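Long-range contacts in glucose-1-phosphate thymidylyltransferase (Bacillus anthracis, PDB 4ECM), which catalyses the transfer of a thymidylyl group from dTTP to glucose 1-phosphate, giving dTDP-glucose and pyrophosphate, a step on the route to dTDP-L-rhamnose: residues I70-I75 with G96-Y101; I177-K182 with E218-N223; S36-I41 with G245-L250. All coordinates share one frame; numbering follows the deposited sequence. Where two conformers were deposited one is given.

The three contacts sit in different parts of one nucleotidyltransferase fold. Contact 1 pairs two parallel strands of the large mixed sheet; the side chain of Ile75 is still about 9 Å from the bound dTDP-glucose and about 13 Å from the pyrophosphate. Contact 2, whose strand 175-181 belongs to the same sheet, lies across the centre of the chain, its centre about 27 Å from that of contact 1, and holds the glucose end of the nucleotide sugar. Contact 3 binds the pyrophosphate and one phosphate of the same ligand. Contacts 2 and 3 do not touch, their nearest atoms lying about 6 Å apart, yet dTDP-glucose bridges them.

Contact 1 (I70-I75 with G96-Y101); sequences ITDIMI and GVSFTY
Ile73 pairs with Phe99, by backbone and side chain. Its N donates to Ser98 O over 3.0 Å in an almost straight bond (170° at the hydrogen), while its O accepts from Thr100 N. Two residues further on, Ile75 N donates to Thr100 O at 2.9 Å, and at the start of the ladder Ser98 N reaches Thr71 O. Between these bonds the Phe99 CA-H points at Ile73 O, the carbon-oxygen contact usual between paired strands. On one side of the sheet, Ile73 CB lies 3.9 Å from Phe99 CD1, the two side chains running side by side. Ile75 CG1 also meets Phe99 CD1, at 3.8 Å, and Ile75 CB packs 3.7 Å from Tyr101 CD1. Beta-branched Ile75 suits this place because its branches pack against both neighbouring rings. The strands are parallel, with axes turned by 31°, and helix 82-89 connects them, making a beta-alpha-beta crossover, right-handed as is usual, in the Rossmann-like core. Leu89 of that helix packs on Phe99 and Tyr101, and Gly90 O accepts the Tyr101 hydroxyl. On the other side, Met74 has CG anti to its N (chi1 172°) and a bend at chi3, which bring CE to Thr100 CG2; Phe120 packs on both residues. Here too a water donates to Asp72 OD1 at 2.7 Å and lies close to Ser98 OG. Phe99 O, turned away from strand 72-75, accepts from Arg102 of a second subunit.

Contact 2 (I177-K182 with E218-N223); sequences IEIEEK and EITDIN. With DAU (2'deoxy-thymidine-5'-diphospho-alpha-D-glucose), chain B.
Glu181 meets Thr220 at the point where strand 177-181 passes the first turn of helix 219-223, and its side chain can be followed outward from the backbone. CB lies 3.8 Å from Thr220 OG1, the start of a contact that continues to the tip. CG stands anti to the backbone N (chi1 -177°) and comes 4.0 Å from Glu218 OE1; a bend at chi2 then swings the carboxylate toward the sugar. At the tip, OE1 accepts from Thr220 OG1 over 2.7 Å, the hydroxyl approaching from the anti side and 22° out of the carboxylate plane. The same OE1 also accepts from the O3 hydroxyl of dTDP-glucose, while OE2 takes the O2 hydroxyl at 2.8 Å. A glutamate suits this place because its two oxygens can accept from two adjacent glucose hydroxyls. OE2 is gripped again through its anti lone pair by Lys182 NZ, 2.7 Å away in a salt bridge, and that ammonium also donates to phosphate oxygen O4P of the ligand. Strand and helix run nearly antiparallel, at 175°, so the end of a sheet strand and the beginning of a helix together contribute to the glucose-binding side of the nucleotidyltransferase pocket. Deeper in, the contact becomes apolar. Thr220 CG2, the methyl branch beside its hydroxyl, packs 3.6 Å from Ile179 CG2, and Ile179 CD1 rests on Asn223 CB at 3.7 Å. Threonine thus serves both halves of the contact, hydroxyl to the carboxylate and methyl to the isoleucine. The amide of Asn223 turns to Tyr198 OH. Glu218, at the helix N-cap, keeps its carboxylate near that of Glu181, but Ser212 and Arg214 bind its OE2, probably easing the repulsion.

Contact 3 (S36-I41 with G245-L250); sequences SRLYPI and GTHVSL. With POP (pyrophosphate 2-), chain C; DAU (2'deoxy-thymidine-5'-diphospho-alpha-D-glucose), chain B.
Pyrophosphate oxygen O3 is gripped by two nitrogens of Arg37, NH2 at 2.7 Å and NE at 2.9 Å, approaching at the guanidinium edge. Arg37 NH2 also donates to O1P of dTDP-glucose over 2.7 Å, so one flat cation joins both bound groups. Arg37 N donates to pyrophosphate O2, and Ser36 OG to O1; a small hydroxyl and a backbone N-H in the short 3-10 segment 36-38 both point to the anion. The arginine chain is bent at chi3 (-71°), which turns its guanidinium back toward the pyrophosphate. Gly245 O lies over one guanidinium face and is 3.5 Å from Arg37 CB; a residue with no side chain suits the place, because a CB here would lie against Arg37 NH2. Next to it, Leu38 CD2 sits over the centre of the His247 ring, 4.0 Å from the centroid and 11° off the normal, a CH-pi contact. Ile41 CD1 meets Leu250 CD2 tip to tip at 3.8 Å. Thr246 is the N-cap of helix 247-250, and its OG1 shares a hydrogen bond with Ser249 OG. Water joins the two segments further out: one molecule accepts from His247 N and donates only weakly to Arg37 O, and another lies in the plane of the His247 ring, at its edge. Arg54 of the third subunit packs on Ile41 and His247. Lys47 and Gly35 add further donors to the pyrophosphate, and a cluster of positive and N-H groups of this kind is consistent with a site that would help neutralise the charge building up on pyrophosphate as it leaves.

Contact 1 (I70-I75 with G96-Y101)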
loop_
_atom_site.group_PDB
_atom_site.type_symbol
_atom_site.label_atom_id
_atom_site.label_comp_id
_atom_site.label_asym_id
_atom_site.label_seq_id
_atom_site.Cartn_x
_atom_site.Cartn_y
_atom_site.Cartn_z
ATOM N N ILE A 70 1.973 -18.316 24.650
ATOM C CA ILE A 70 1.759 -16.904 24.833
ATOM C C ILE A 70 1.062 -16.499 23.551
ATOM O O ILE A 70 1.696 -16.399 22.488
ATOM C CB ILE A 70 3.050 -16.137 25.036
ATOM C CG1 ILE A 70 3.743 -16.627 26.312
ATOM C CG2 ILE A 70 2.747 -14.646 25.146
ATOM C CD1 ILE A 70 5.052 -15.938 26.612
ATOM N N THR A 71 -0.253 -16.294 23.658
ATOM C CA THR A 71 -1.100 -16.011 22.500
ATOM C C THR A 71 -1.643 -14.580 22.392
ATOM O O THR A 71 -2.132 -14.210 21.330
ATOM C CB THR A 71 -2.268 -16.995 22.466
ATOM O OG1 THR A 71 -3.014 -16.899 23.689
ATOM C CG2 THR A 71 -1.744 -18.432 22.301
ATOM N N ASP A 72 -1.601 -13.808 23.483
ATOM C CA ASP A 72 -2.019 -12.399 23.477
ATOM C C ASP A 72 -0.750 -11.608 23.202
ATOM O O ASP A 72 0.086 -11.431 24.085
ATOM C CB ASP A 72 -2.630 -11.978 24.822
ATOM C CG ASP A 72 -3.949 -12.684 25.127
ATOM O OD1 ASP A 72 -4.750 -12.919 24.203
ATOM O OD2 ASP A 72 -4.193 -12.994 26.309
ATOM N N ILE A 73 -0.614 -11.118 21.976
ATOM C CA ILE A 73 0.616 -10.466 21.546
ATOM C C ILE A 73 0.383 -9.086 20.956
ATOM O O ILE A 73 -0.490 -8.902 20.096
ATOM C CB ILE A 73 1.296 -11.311 20.451
ATOM C CG1 ILE A 73 1.564 -12.735 20.962
ATOM C CG2 ILE A 73 2.592 -10.633 19.980
ATOM C CD1 ILE A 73 1.941 -13.740 19.901
ATOM N N MET A 74 1.176 -8.121 21.414
ATOM C CA MET A 74 1.113 -6.786 20.871
ATOM C C MET A 74 2.292 -6.571 19.922
ATOM O O MET A 74 3.428 -6.945 20.224
ATOM C CB MET A 74 1.105 -5.726 21.983
ATOM C CG MET A 74 1.232 -4.296 21.447
ATOM S SD MET A 74 0.559 -3.024 22.543
ATOM C CE MET A 74 -1.187 -3.379 22.347
ATOM N N ILE A 75 2.009 -5.956 18.785
ATOM C CA ILE A 75 3.002 -5.675 17.754
ATOM C C ILE A 75 3.149 -4.165 17.632
ATOM O O ILE A 75 2.157 -3.456 17.412
ATOM C CB ILE A 75 2.534 -6.213 16.401
ATOM C CG1 ILE A 75 2.235 -7.730 16.467
ATOM C CG2 ILE A 75 3.542 -5.861 15.276
ATOM C CD1 ILE A 75 3.387 -8.604 16.650
ATOM N N GLY A 96 -2.994 -19.238 15.220
ATOM C CA GLY A 96 -3.378 -19.646 16.564
ATOM C C GLY A 96 -3.043 -18.617 17.652
ATOM O O GLY A 96 -2.941 -18.966 18.830
ATOM N N VAL A 97 -2.856 -17.347 17.277
ATOM C CA VAL A 97 -2.592 -16.299 18.269
ATOM C C VAL A 97 -3.577 -15.146 18.097
ATOM O O VAL A 97 -4.500 -15.215 17.301
ATOM C CB VAL A 97 -1.150 -15.778 18.228
ATOM C CG1 VAL A 97 -0.172 -16.902 18.554
ATOM C CG2 VAL A 97 -0.849 -15.129 16.861
ATOM N N SER A 98 -3.366 -14.079 18.848
ATOM C CA SER A 98 -4.258 -12.956 18.827
ATOM C C SER A 98 -3.414 -11.675 18.876
ATOM O O SER A 98 -2.661 -11.476 19.831
ATOM C CB SER A 98 -5.175 -13.104 20.028
ATOM O OG SER A 98 -6.186 -12.158 20.020
ATOM N N PHE A 99 -3.517 -10.833 17.838
ATOM C CA PHE A 99 -2.701 -9.626 17.736
ATOM C C PHE A 99 -3.435 -8.329 18.020
ATOM O O PHE A 99 -4.611 -8.176 17.708
ATOM C CB PHE A 99 -2.076 -9.487 16.326
ATOM C CG PHE A 99 -1.077 -10.569 15.978
ATOM C CD1 PHE A 99 0.039 -10.781 16.771
ATOM C CD2 PHE A 99 -1.221 -11.323 14.825
ATOM C CE1 PHE A 99 0.958 -11.760 16.456
ATOM C CE2 PHE A 99 -0.302 -12.309 14.492
ATOM C CZ PHE A 99 0.792 -12.525 15.302
ATOM N N THR A 100 -2.700 -7.384 18.583
ATOM C CA THR A 100 -3.183 -6.026 18.832
ATOM C C THR A 100 -2.028 -5.140 18.353
ATOM O O THR A 100 -0.861 -5.455 18.620
ATOM C CB THR A 100 -3.512 -5.812 20.322
ATOM O OG1 THR A 100 -4.548 -6.726 20.710
ATOM C CG2 THR A 100 -3.988 -4.366 20.604
ATOM N N TYR A 101 -2.334 -4.051 17.646
ATOM C CA TYR A 101 -1.302 -3.199 17.074
ATOM C C TYR A 101 -1.290 -1.755 17.557
ATOM O O TYR A 101 -2.342 -1.132 17.740
ATOM C CB TYR A 101 -1.475 -3.148 15.538
ATOM C CG TYR A 101 -1.436 -4.496 14.831
ATOM C CD1 TYR A 101 -0.249 -5.000 14.305
ATOM C CD2 TYR A 101 -2.597 -5.236 14.640
ATOM C CE1 TYR A 101 -0.215 -6.259 13.625
ATOM C CE2 TYR A 101 -2.576 -6.484 13.969
ATOM C CZ TYR A 101 -1.380 -6.980 13.466
ATOM O OH TYR A 101 -1.371 -8.182 12.811
HETATM O O HOH W 1 -5.193 -10.755 22.682
#

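Contact 2 (I177-K182 with E218-N223)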
loop_
_atom_site.group_PDB
_atom_site.type_symbol
_atom_site.label_atom_id
_atom_site.label_comp_id
_atom_site.label_asym_id
_atom_site.label_seq_id
_atom_site.Cartn_x
_atom_site.Cartn_y
_atom_site.Cartn_z
ATOM N N ILE A 177 26.866 -7.546 37.814
ATOM C CA ILE A 177 27.252 -6.354 38.572
ATOM C C ILE A 177 26.649 -5.131 37.908
ATOM O O ILE A 177 26.133 -4.260 38.587
ATOM C CB ILE A 177 28.782 -6.209 38.675
ATOM C CG1 ILE A 177 29.383 -7.471 39.299
ATOM C CG2 ILE A 177 29.161 -4.954 39.488
ATOM C CD1 ILE A 177 28.796 -7.842 40.674
ATOM N N GLU A 178 26.720 -5.078 36.581
ATOM C CA GLU A 178 26.139 -3.984 35.814
ATOM C C GLU A 178 26.071 -4.344 34.334
ATOM O O GLU A 178 26.758 -5.251 33.868
ATOM C CB GLU A 178 26.902 -2.660 36.038
ATOM C CG GLU A 178 28.400 -2.677 35.738
ATOM C CD GLU A 178 28.730 -2.735 34.248
ATOM O OE1 GLU A 178 29.908 -2.535 33.882
ATOM O OE2 GLU A 178 27.812 -2.963 33.441
ATOM N N ILE A 179 25.201 -3.651 33.611
ATOM C CA ILE A 179 25.067 -3.846 32.184
ATOM C C ILE A 179 25.486 -2.524 31.566
ATOM O O ILE A 179 25.177 -1.459 32.091
ATOM C CB ILE A 179 23.651 -4.209 31.759
ATOM C CG1 ILE A 179 23.230 -5.534 32.394
ATOM C CG2 ILE A 179 23.569 -4.316 30.237
ATOM C CD1 ILE A 179 21.740 -5.843 32.229
ATOM N N GLU A 180 26.220 -2.594 30.469
ATOM C CA GLU A 180 26.678 -1.401 29.778
ATOM C C GLU A 180 26.312 -1.511 28.284
ATOM O O GLU A 180 26.572 -2.525 27.634
ATOM C CB GLU A 180 28.181 -1.237 30.004
ATOM C CG GLU A 180 28.793 -0.004 29.373
ATOM C CD GLU A 180 30.275 0.194 29.740
ATOM O OE1 GLU A 180 30.871 -0.669 30.449
ATOM O OE2 GLU A 180 30.836 1.225 29.291
ATOM N N GLU A 181 25.696 -0.465 27.753
ATOM C CA GLU A 181 25.249 -0.453 26.373
ATOM C C GLU A 181 26.389 -0.076 25.432
ATOM O O GLU A 181 26.977 0.977 25.569
ATOM C CB GLU A 181 24.066 0.514 26.212
ATOM C CG GLU A 181 23.454 0.555 24.812
ATOM C CD GLU A 181 22.783 -0.761 24.388
ATOM O OE1 GLU A 181 22.490 -1.619 25.266
ATOM O OE2 GLU A 181 22.528 -0.918 23.166
ATOM N N LYS A 182 26.683 -0.973 24.492
ATOM C CA LYS A 182 27.722 -0.795 23.464
ATOM C C LYS A 182 29.017 -0.184 23.990
ATOM O O LYS A 182 29.463 0.857 23.516
ATOM C CB LYS A 182 27.170 0.012 22.283
ATOM C CG LYS A 182 25.904 -0.609 21.683
ATOM C CD LYS A 182 25.527 0.035 20.349
ATOM C CE LYS A 182 24.188 -0.521 19.801
ATOM N NZ LYS A 182 23.062 -0.134 20.686
ATOM N N GLU A 218 16.926 4.049 26.642
ATOM C CA GLU A 218 17.685 2.768 26.579
ATOM C C GLU A 218 17.152 1.599 27.411
ATOM O O GLU A 218 16.932 1.728 28.610
ATOM C CB GLU A 218 19.145 3.003 26.951
ATOM C CG GLU A 218 19.905 3.988 26.056
ATOM C CD GLU A 218 20.207 3.459 24.663
ATOM O OE1 GLU A 218 19.868 2.291 24.356
ATOM O OE2 GLU A 218 20.799 4.218 23.865
ATOM N N ILE A 219 16.992 0.439 26.770
ATOM C CA ILE A 219 16.520 -0.759 27.463
ATOM C C ILE A 219 17.533 -1.173 28.544
ATOM O O ILE A 219 17.147 -1.716 29.591
ATOM C CB ILE A 219 16.229 -1.955 26.493
ATOM C CG1 ILE A 219 15.285 -2.961 27.148
ATOM C CG2 ILE A 219 17.497 -2.639 26.065
ATOM C CD1 ILE A 219 13.868 -2.393 27.445
ATOM N N THR A 220 18.814 -0.903 28.307
ATOM C CA THR A 220 19.850 -1.218 29.306
ATOM C C THR A 220 19.579 -0.463 30.640
ATOM O O THR A 220 19.767 -1.024 31.727
ATOM C CB THR A 220 21.260 -0.944 28.764
ATOM O OG1 THR A 220 21.579 -1.931 27.768
ATOM C CG2 THR A 220 22.301 -1.004 29.884
ATOM N N ASP A 221 19.104 0.778 30.556
ATOM C CA ASP A 221 18.770 1.544 31.777
ATOM C C ASP A 221 17.680 0.845 32.590
ATOM O O ASP A 221 17.734 0.807 33.830
ATOM C CB ASP A 221 18.335 2.961 31.426
ATOM C CG ASP A 221 19.438 3.755 30.757
ATOM O OD1 ASP A 221 20.633 3.415 30.952
ATOM O OD2 ASP A 221 19.115 4.723 30.040
ATOM N N ILE A 222 16.698 0.291 31.893
ATOM C CA ILE A 222 15.619 -0.451 32.532
ATOM C C ILE A 222 16.172 -1.701 33.209
ATOM O O ILE A 222 15.840 -2.003 34.361
ATOM C CB ILE A 222 14.556 -0.871 31.509
ATOM C CG1 ILE A 222 13.766 0.343 31.037
ATOM C CG2 ILE A 222 13.605 -1.923 32.101
ATOM C CD1 ILE A 222 12.851 0.031 29.837
ATOM N N ASN A 223 17.015 -2.434 32.491
ATOM C CA ASN A 223 17.611 -3.642 33.058
ATOM C C ASN A 223 18.466 -3.318 34.295
ATOM O O ASN A 223 18.412 -4.048 35.289
ATOM C CB ASN A 223 18.348 -4.427 31.973
ATOM C CG ASN A 223 17.394 -4.917 30.894
ATOM O OD1 ASN A 223 16.227 -5.176 31.191
ATOM N ND2 ASN A 223 17.871 -5.044 29.644
HETATM O O6 DAU B . 20.166 -7.212 19.413
HETATM C C6 DAU B . 20.455 -7.131 20.810
HETATM C C5 DAU B . 20.717 -5.681 21.195
HETATM O O5 DAU B . 19.577 -4.924 20.801
HETATM C C4 DAU B . 20.978 -5.531 22.698
HETATM O O4 DAU B . 22.166 -6.216 23.077
HETATM C C3 DAU B . 21.107 -4.069 23.118
HETATM O O3 DAU B . 21.225 -4.007 24.555
HETATM C C2 DAU B . 19.862 -3.318 22.632
HETATM O O2 DAU B . 19.972 -1.908 22.903
HETATM C C1 DAU B . 19.636 -3.533 21.140
HETATM O O1 DAU B . 20.686 -2.902 20.417
HETATM P P2 DAU B . 20.484 -2.468 18.875
HETATM O O3P DAU B . 20.559 -3.671 17.966
HETATM O O4P DAU B . 21.367 -1.274 18.646
HETATM O OPP DAU B . 18.936 -1.997 18.858
HETATM P P DAU B . 18.213 -1.481 17.517
HETATM O O1P DAU B . 18.799 -2.205 16.329
HETATM O O2P DAU B . 18.178 0.003 17.558
HETATM O "O5'" DAU B . 16.710 -2.039 17.699
HETATM C "C5'" DAU B . 16.471 -3.427 17.593
HETATM C "C4'" DAU B . 15.005 -3.794 17.366
HETATM O "O4'" DAU B . 14.086 -3.045 18.158
HETATM C "C3'" DAU B . 14.578 -3.669 15.919
HETATM O "O3'" DAU B . 14.035 -4.945 15.570
HETATM C "C2'" DAU B . 13.509 -2.603 15.893
HETATM C "C1'" DAU B . 13.086 -2.462 17.348
HETATM N N11 DAU B . 12.994 -1.086 17.864
HETATM C C61 DAU B . 14.155 -0.272 17.808
HETATM C C51 DAU B . 14.062 1.098 17.952
HETATM C C5A DAU B . 15.320 1.941 18.000
HETATM C C21 DAU B . 11.737 -0.452 17.852
HETATM O O21 DAU B . 10.639 -1.221 17.827
HETATM N N31 DAU B . 11.610 0.890 17.997
HETATM C C41 DAU B . 12.705 1.692 18.041
HETATM O O41 DAU B . 12.560 3.031 18.166
#

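Contact 3 (S36-I41 with G245-L250)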
loop_
_atom_site.group_PDB
_atom_site.type_symbol
_atom_site.label_atom_id
_atom_site.label_comp_id
_atom_site.label_asym_id
_atom_site.label_seq_id
_atom_site.Cartn_x
_atom_site.Cartn_y
_atom_site.Cartn_z
ATOM N N SER A 36 17.595 1.898 8.520
ATOM C CA SER A 36 18.610 2.643 7.771
ATOM C C SER A 36 19.864 1.833 7.482
ATOM O O SER A 36 20.412 1.937 6.394
ATOM C CB SER A 36 18.982 3.963 8.483
ATOM O OG SER A 36 19.576 3.723 9.752
ATOM N N ARG A 37 20.321 1.029 8.437
ATOM C CA ARG A 37 21.514 0.198 8.212
ATOM C C ARG A 37 21.391 -0.743 7.016
ATOM O O ARG A 37 22.385 -1.060 6.382
ATOM C CB ARG A 37 21.859 -0.625 9.455
ATOM C CG ARG A 37 22.719 0.105 10.478
ATOM C CD ARG A 37 22.909 -0.717 11.736
ATOM N NE ARG A 37 21.663 -0.790 12.493
ATOM C CZ ARG A 37 21.456 -1.559 13.561
ATOM N NH1 ARG A 37 22.415 -2.370 14.013
ATOM N NH2 ARG A 37 20.267 -1.534 14.170
ATOM N N LEU A 38 20.178 -1.203 6.726
ATOM C CA LEU A 38 19.945 -2.112 5.611
ATOM C C LEU A 38 19.517 -1.408 4.311
ATOM O O LEU A 38 19.270 -2.064 3.309
ATOM C CB LEU A 38 18.891 -3.144 6.004
ATOM C CG LEU A 38 19.261 -4.073 7.158
ATOM C CD1 LEU A 38 18.082 -4.970 7.540
ATOM C CD2 LEU A 38 20.477 -4.901 6.789
ATOM N N TYR A 39 19.450 -0.084 4.315
ATOM C CA TYR A 39 19.007 0.650 3.127
ATOM C C TYR A 39 19.932 0.303 1.941
ATOM O O TYR A 39 21.140 0.217 2.114
ATOM C CB TYR A 39 18.968 2.156 3.417
ATOM C CG TYR A 39 18.206 2.969 2.387
ATOM C CD1 TYR A 39 16.830 3.214 2.531
ATOM C CD2 TYR A 39 18.857 3.491 1.265
ATOM C CE1 TYR A 39 16.131 3.959 1.579
ATOM C CE2 TYR A 39 18.174 4.236 0.316
ATOM C CZ TYR A 39 16.819 4.471 0.468
ATOM O OH TYR A 39 16.170 5.218 -0.500
ATOM N N PRO A 40 19.376 0.112 0.733
ATOM C CA PRO A 40 18.001 0.228 0.251
ATOM C C PRO A 40 17.076 -0.998 0.291
ATOM O O PRO A 40 15.939 -0.885 -0.156
ATOM C CB PRO A 40 18.215 0.619 -1.215
ATOM C CG PRO A 40 19.414 -0.127 -1.603
ATOM C CD PRO A 40 20.295 -0.194 -0.380
ATOM N N ILE A 41 17.497 -2.150 0.805
ATOM C CA ILE A 41 16.576 -3.297 0.801
ATOM C C ILE A 41 15.386 -3.050 1.719
ATOM O O ILE A 41 14.414 -3.818 1.681
ATOM C CB ILE A 41 17.249 -4.665 1.127
ATOM C CG1 ILE A 41 17.852 -4.683 2.539
ATOM C CG2 ILE A 41 18.312 -4.998 0.092
ATOM C CD1 ILE A 41 18.439 -6.059 2.963
ATOM N N GLY A 245 20.135 -7.143 11.942
ATOM C CA GLY A 245 20.062 -5.713 11.583
ATOM C C GLY A 245 21.172 -5.130 10.719
ATOM O O GLY A 245 21.174 -3.927 10.464
ATOM N N THR A 246 22.110 -5.976 10.276
ATOM C CA THR A 246 23.196 -5.574 9.383
ATOM C C THR A 246 23.189 -6.553 8.229
ATOM O O THR A 246 22.701 -7.675 8.368
ATOM C CB THR A 246 24.581 -5.669 10.069
ATOM O OG1 THR A 246 24.840 -7.036 10.410
ATOM C CG2 THR A 246 24.660 -4.775 11.354
ATOM N N HIS A 247 23.740 -6.166 7.087
ATOM C CA HIS A 247 23.770 -7.088 5.960
ATOM C C HIS A 247 24.399 -8.431 6.286
ATOM O O HIS A 247 23.809 -9.478 5.999
ATOM C CB HIS A 247 24.435 -6.460 4.741
ATOM C CG HIS A 247 23.629 -5.353 4.146
ATOM N ND1 HIS A 247 22.455 -5.582 3.458
ATOM C CD2 HIS A 247 23.817 -4.011 4.142
ATOM C CE1 HIS A 247 21.954 -4.426 3.054
ATOM N NE2 HIS A 247 22.760 -3.456 3.458
ATOM N N VAL A 248 25.577 -8.407 6.902
ATOM C CA VAL A 248 26.275 -9.641 7.246
ATOM C C VAL A 248 25.479 -10.503 8.244
ATOM O O VAL A 248 25.383 -11.723 8.080
ATOM C CB VAL A 248 27.697 -9.352 7.806
ATOM C CG1 VAL A 248 28.356 -10.637 8.322
ATOM C CG2 VAL A 248 28.566 -8.690 6.734
ATOM N N SER A 249 24.890 -9.871 9.252
ATOM C CA SER A 249 24.138 -10.619 10.271
ATOM C C SER A 249 22.781 -11.106 9.735
ATOM O O SER A 249 22.299 -12.179 10.126
ATOM C CB SER A 249 24.023 -9.825 11.580
ATOM O OG SER A 249 23.221 -8.660 11.448
ATOM N N LEU A 250 22.181 -10.338 8.823
ATOM C CA LEU A 250 20.935 -10.770 8.174
ATOM C C LEU A 250 21.220 -12.024 7.342
ATOM O O LEU A 250 20.452 -12.986 7.350
ATOM C CB LEU A 250 20.361 -9.658 7.277
ATOM C CG LEU A 250 19.181 -10.023 6.374
ATOM C CD1 LEU A 250 17.948 -10.445 7.194
ATOM C CD2 LEU A 250 18.842 -8.849 5.457
HETATM P P1 POP C . 18.378 0.920 11.886
HETATM O O1 POP C . 18.299 2.411 11.684
HETATM O O2 POP C . 19.026 0.245 10.706
HETATM O O3 POP C . 19.205 0.668 13.116
HETATM O O POP C . 16.873 0.349 12.072
HETATM P P2 POP C . 16.449 -0.621 13.302
HETATM O O4 POP C . 17.460 -1.740 13.405
HETATM O O5 POP C . 15.092 -1.215 13.023
HETATM O O6 POP C . 16.432 0.138 14.623
HETATM O O6 DAU B . 20.166 -7.212 19.413
HETATM C C6 DAU B . 20.455 -7.131 20.810
HETATM C C5 DAU B . 20.717 -5.681 21.195
HETATM O O5 DAU B . 19.577 -4.924 20.801
HETATM C C4 DAU B . 20.978 -5.531 22.698
HETATM O O4 DAU B . 22.166 -6.216 23.077
HETATM C C3 DAU B . 21.107 -4.069 23.118
HETATM O O3 DAU B . 21.225 -4.007 24.555
HETATM C C2 DAU B . 19.862 -3.318 22.632
HETATM O O2 DAU B . 19.972 -1.908 22.903
HETATM C C1 DAU B . 19.636 -3.533 21.140
HETATM O O1 DAU B . 20.686 -2.902 20.417
HETATM P P2 DAU B . 20.484 -2.468 18.875
HETATM O O3P DAU B . 20.559 -3.671 17.966
HETATM O O4P DAU B . 21.367 -1.274 18.646
HETATM O OPP DAU B . 18.936 -1.997 18.858
HETATM P P DAU B . 18.213 -1.481 17.517
HETATM O O1P DAU B . 18.799 -2.205 16.329
HETATM O O2P DAU B . 18.178 0.003 17.558
HETATM O "O5'" DAU B . 16.710 -2.039 17.699
HETATM C "C5'" DAU B . 16.471 -3.427 17.593
HETATM C "C4'" DAU B . 15.005 -3.794 17.366
HETATM O "O4'" DAU B . 14.086 -3.045 18.158
HETATM C "C3'" DAU B . 14.578 -3.669 15.919
HETATM O "O3'" DAU B . 14.035 -4.945 15.570
HETATM C "C2'" DAU B . 13.509 -2.603 15.893
HETATM C "C1'" DAU B . 13.086 -2.462 17.348
HETATM N N11 DAU B . 12.994 -1.086 17.864
HETATM C C61 DAU B . 14.155 -0.272 17.808
HETATM C C51 DAU B . 14.062 1.098 17.952
HETATM C C5A DAU B . 15.320 1.941 18.000
HETATM C C21 DAU B . 11.737 -0.452 17.852
HETATM O O21 DAU B . 10.639 -1.221 17.827
HETATM N N31 DAU B . 11.610 0.890 17.997
HETATM C C41 DAU B . 12.705 1.692 18.041
HETATM O O41 DAU B . 12.560 3.031 18.166
HETATM O O HOH W 2 24.599 -3.390 7.362
HETATM O O HOH W 3 23.087 -0.583 3.903
#